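Side-chain contacts in alternansucrase (Leuconostoc mesenteroides, PDB 6HVG), which belongs to glycoside hydrolase family 70 and joins a TIM-barrel catalytic region to repeats of the choline-binding and cell-wall-binding type: residues W443-D446 / K447-A451; T472-K475 / T476-D479. One frame throughout, in Å; residues are numbered along the deposited sequence.

Interaction 1 of 2, residues W443-D446 / K447-A451; sequences WWPD and KQTQA
Q450 lies flat against the indole of W444, and D446 caps the N-terminus of the helix that carries Q450. The motif is an N-cap: helix 447-462 begins right after D446. The Q450 side chain runs outward along the indole. CB packs on W444 CG at 3.7 Å. It also lies near the D446 carbonyl oxygen. Q450 CG sits over the face of the five-membered ring of W444, 4.0 Å from its centroid, a CH-pi contact. CG is anti to the backbone N (chi1 -178°) and the chain stays extended beyond it, which carries the amide along the indole toward the six-membered ring. Q450 CD then lies 3.5 Å from W444 CE3. OE1 is near CE3 as well, and NE2 reaches CZ3. Ring and amide planes are only 12° apart, a stacked pair. The amide's polar ends are satisfied from helix 474-495: OE1 accepts from Q474 NE2, and NE2 donates to N478 OD1. The backbone N of Q450 bonds to D446 O at 3.0 Å, the first helical turn closing on the cap residue. The W444 ring also meets that of Y453, on helix 447-462.

The D446 side chain turns back over the helix end. Its CG stands between the backbone N and the carbonyl carbon (chi1 39°), which brings OD1 over the first turn. P445 packs CG and CD against the T449 side chain beside it. D446 OD2 is taken by W1265 NE1. The capping bond runs from T449 N to D446 OD1, 2.9 Å long and nearly in line with the carboxylate C-O bond.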
loop_
_atom_site.group_PDB
_atom_site.type_symbol
_atom_site.label_atom_id
_atom_site.label_comp_id
_atom_site.label_asym_id
_atom_site.label_seq_id
_atom_site.Cartn_x
_atom_site.Cartn_y
_atom_site.Cartn_z
ATOM N N TRP A 443 13.467 5.269 -38.044
ATOM C CA TRP A 443 12.041 4.919 -38.055
ATOM C C TRP A 443 11.341 5.434 -36.804
ATOM O O TRP A 443 11.967 5.618 -35.780
ATOM C CB TRP A 443 11.878 3.401 -38.169
ATOM C CG TRP A 443 10.486 2.920 -38.018
ATOM C CD1 TRP A 443 9.591 2.648 -39.012
ATOM C CD2 TRP A 443 9.811 2.657 -36.788
ATOM N NE1 TRP A 443 8.395 2.238 -38.477
ATOM C CE2 TRP A 443 8.501 2.238 -37.110
ATOM C CE3 TRP A 443 10.176 2.757 -35.443
ATOM C CZ2 TRP A 443 7.558 1.909 -36.132
ATOM C CZ3 TRP A 443 9.236 2.433 -34.470
ATOM C CH2 TRP A 443 7.946 2.014 -34.818
ATOM N N TRP A 444 10.042 5.698 -36.922
ATOM C CA TRP A 444 9.225 6.147 -35.815
ATOM C C TRP A 444 7.834 5.484 -35.915
ATOM O O TRP A 444 7.385 5.159 -37.011
ATOM C CB TRP A 444 9.132 7.688 -35.869
ATOM C CG TRP A 444 10.485 8.304 -35.889
ATOM C CD1 TRP A 444 11.207 8.710 -34.812
ATOM C CD2 TRP A 444 11.328 8.522 -37.039
ATOM N NE1 TRP A 444 12.436 9.169 -35.215
ATOM C CE2 TRP A 444 12.535 9.062 -36.578
ATOM C CE3 TRP A 444 11.185 8.297 -38.398
ATOM C CZ2 TRP A 444 13.589 9.396 -37.438
ATOM C CZ3 TRP A 444 12.230 8.635 -39.249
ATOM C CH2 TRP A 444 13.409 9.175 -38.769
ATOM N N PRO A 445 7.143 5.305 -34.784
ATOM C CA PRO A 445 5.804 4.749 -34.799
ATOM C C PRO A 445 4.748 5.666 -35.407
ATOM O O PRO A 445 3.772 5.177 -35.973
ATOM C CB PRO A 445 5.514 4.503 -33.328
ATOM C CG PRO A 445 6.374 5.458 -32.596
ATOM C CD PRO A 445 7.604 5.609 -33.421
ATOM N N ASP A 446 4.945 6.969 -35.300
ATOM C CA ASP A 446 3.954 7.978 -35.711
ATOM C C ASP A 446 4.656 9.349 -35.851
ATOM O O ASP A 446 5.791 9.529 -35.430
ATOM C CB ASP A 446 2.794 8.045 -34.697
ATOM C CG ASP A 446 3.276 7.907 -33.227
ATOM O OD1 ASP A 446 3.966 8.827 -32.735
ATOM O OD2 ASP A 446 3.001 6.859 -32.593
ATOM N N LYS A 447 3.963 10.319 -36.419
ATOM C CA LYS A 447 4.532 11.643 -36.626
ATOM C C LYS A 447 4.788 12.420 -35.338
ATOM O O LYS A 447 5.781 13.122 -35.239
ATOM C CB LYS A 447 3.635 12.457 -37.559
ATOM C CG LYS A 447 3.797 12.037 -39.007
ATOM C CD LYS A 447 2.818 12.748 -39.901
ATOM C CE LYS A 447 3.284 14.126 -40.242
ATOM N NZ LYS A 447 2.151 14.932 -40.772
ATOM N N GLN A 448 3.921 12.275 -34.350
ATOM C CA GLN A 448 4.120 12.918 -33.050
ATOM C C GLN A 448 5.440 12.490 -32.429
ATOM O O GLN A 448 6.232 13.325 -32.027
ATOM C CB GLN A 448 2.977 12.544 -32.097
ATOM C CG GLN A 448 2.977 13.251 -30.751
ATOM C CD GLN A 448 2.835 14.754 -30.861
ATOM O OE1 GLN A 448 1.718 15.293 -30.850
ATOM N NE2 GLN A 448 3.954 15.439 -31.020
ATOM N N THR A 449 5.685 11.180 -32.381
ATOM C CA THR A 449 6.927 10.667 -31.864
ATOM C C THR A 449 8.091 11.148 -32.706
ATOM O O THR A 449 9.126 11.534 -32.180
ATOM C CB THR A 449 6.938 9.140 -31.848
ATOM O OG1 THR A 449 5.793 8.657 -31.158
ATOM C CG2 THR A 449 8.188 8.624 -31.116
ATOM N N GLN A 450 7.943 11.127 -34.022
ATOM C CA GLN A 450 9.017 11.607 -34.894
ATOM C C GLN A 450 9.361 13.050 -34.571
ATOM O O GLN A 450 10.525 13.394 -34.473
ATOM C CB GLN A 450 8.630 11.481 -36.377
ATOM C CG GLN A 450 9.720 11.925 -37.344
ATOM C CD GLN A 450 9.540 11.377 -38.728
ATOM O OE1 GLN A 450 8.537 10.724 -39.024
ATOM N NE2 GLN A 450 10.483 11.681 -39.623
ATOM N N ALA A 451 8.338 13.889 -34.441
ATOM C CA ALA A 451 8.548 15.309 -34.174
ATOM C C ALA A 451 9.191 15.516 -32.808
ATOM O O ALA A 451 10.021 16.422 -32.632
ATOM C CB ALA A 451 7.246 16.079 -34.268
#

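Interaction 2 of 2, residues T472-K475 / T476-D479; sequences TSQK and TLND
K475 and D479 form a salt bridge one turn apart on helix 474-495, whose N-cap residue is S473. K475 NZ stands 2.9 Å from D479 OD2, on the syn lone-pair side, with a weak second bond to OD1. The lysine chain bends at chi2 (91°) and again at chi4, which curls the ammonium back to the carboxylate.

Uncharged side chains pair too. S473 OG and T476 OG1 share a hydrogen bond of 3.0 Å. Q474 NE2 gives a weak bond to N478 OD1 at 3.4 Å, with the amide planes 34° apart. Q450 holds both groups more closely, and N478 ND2 donates to Q385.

Backbone bonds of the regular helical kind run from L477 N, N478 N and D479 N to the carbonyls of S473, Q474 and K475.

The apolar contacts centre on T472. Its CG2 meets T476 CG2 at 3.8 Å, the two side chains crossing at about a right angle. L477 CD2 packs on T472 CG2.

The K475-D479 pair is exposed, so water probably weakens its attraction. The Q474 and N478 amides are held by Q450 and so are probably kept in one orientation.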
loop_
_atom_site.group_PDB
_atom_site.type_symbol
_atom_site.label_atom_id
_atom_site.label_comp_id
_atom_site.label_asym_id
_atom_site.label_seq_id
_atom_site.Cartn_x
_atom_site.Cartn_y
_atom_site.Cartn_z
ATOM N N THR A 472 3.461 18.964 -38.789
ATOM C CA THR A 472 4.540 19.202 -39.730
ATOM C C THR A 472 4.502 18.103 -40.776
ATOM O O THR A 472 4.151 16.957 -40.457
ATOM C CB THR A 472 5.903 19.171 -39.019
ATOM O OG1 THR A 472 5.917 20.140 -37.975
ATOM C CG2 THR A 472 7.058 19.442 -39.990
ATOM N N SER A 473 4.847 18.451 -42.018
ATOM C CA SER A 473 4.705 17.515 -43.121
ATOM C C SER A 473 5.684 16.386 -42.936
ATOM O O SER A 473 6.732 16.555 -42.331
ATOM C CB SER A 473 4.943 18.196 -44.475
ATOM O OG SER A 473 6.315 18.228 -44.832
ATOM N N GLN A 474 5.339 15.232 -43.477
ATOM C CA GLN A 474 6.168 14.069 -43.337
ATOM C C GLN A 474 7.512 14.284 -44.029
ATOM O O GLN A 474 8.544 13.832 -43.529
ATOM C CB GLN A 474 5.451 12.853 -43.919
ATOM C CG GLN A 474 6.119 11.536 -43.607
ATOM C CD GLN A 474 6.095 11.224 -42.137
ATOM O OE1 GLN A 474 5.033 11.042 -41.571
ATOM N NE2 GLN A 474 7.277 11.173 -41.501
ATOM N N LYS A 475 7.497 14.926 -45.194
ATOM C CA LYS A 475 8.724 15.177 -45.950
ATOM C C LYS A 475 9.695 16.009 -45.115
ATOM O O LYS A 475 10.863 15.672 -45.010
ATOM C CB LYS A 475 8.370 15.907 -47.237
ATOM C CG LYS A 475 9.550 16.400 -48.079
ATOM C CD LYS A 475 9.989 15.381 -49.115
ATOM C CE LYS A 475 11.048 15.946 -50.049
ATOM N NZ LYS A 475 12.324 16.176 -49.315
ATOM N N THR A 476 9.197 17.087 -44.507
ATOM C CA THR A 476 10.001 17.958 -43.669
ATOM C C THR A 476 10.600 17.199 -42.489
ATOM O O THR A 476 11.768 17.390 -42.178
ATOM C CB THR A 476 9.179 19.142 -43.131
ATOM O OG1 THR A 476 8.667 19.910 -44.231
ATOM C CG2 THR A 476 10.041 20.045 -42.232
ATOM N N LEU A 477 9.815 16.335 -41.847
ATOM C CA LEU A 477 10.291 15.593 -40.684
ATOM C C LEU A 477 11.394 14.618 -41.064
ATOM O O LEU A 477 12.402 14.518 -40.365
ATOM C CB LEU A 477 9.148 14.838 -40.017
ATOM C CG LEU A 477 8.023 15.680 -39.396
ATOM C CD1 LEU A 477 6.858 14.768 -39.078
ATOM C CD2 LEU A 477 8.478 16.393 -38.144
ATOM N N ASN A 478 11.216 13.925 -42.178
ATOM C CA ASN A 478 12.231 12.989 -42.671
ATOM C C ASN A 478 13.528 13.690 -43.088
ATOM O O ASN A 478 14.612 13.179 -42.836
ATOM C CB ASN A 478 11.665 12.156 -43.828
ATOM C CG ASN A 478 10.615 11.149 -43.373
ATOM O OD1 ASN A 478 10.613 10.750 -42.228
ATOM N ND2 ASN A 478 9.737 10.747 -44.263
ATOM N N ASP A 479 13.416 14.857 -43.723
ATOM C CA ASP A 479 14.597 15.676 -44.056
ATOM C C ASP A 479 15.329 16.086 -42.770
ATOM O O ASP A 479 16.558 16.060 -42.710
ATOM C CB ASP A 479 14.200 16.944 -44.832
ATOM C CG ASP A 479 13.839 16.671 -46.276
ATOM O OD1 ASP A 479 14.063 15.543 -46.756
ATOM O OD2 ASP A 479 13.322 17.599 -46.951
#

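Interactions 1 and 2 lie at the starts of successive helices, 447-462 and 474-495, with centres about 10 Å apart. Q450 joins them directly. Q450 OE1 is 2.8 Å from Q474 NE2, and Q450 NE2 is 2.8 Å from N478 OD1. The amide that stacks on W444 in interaction 1 is thus gripped at both ends by interaction 2, which should fix its rotation. K447 adds a second link: its NZ makes a weak hydrogen bond to T472 O, beside a stronger one to A470 O. L477 packs on K447 and Q450 between the helices. None of the residues of either contact is a ligand of the calcium site at E575, D581, N625 and D1159.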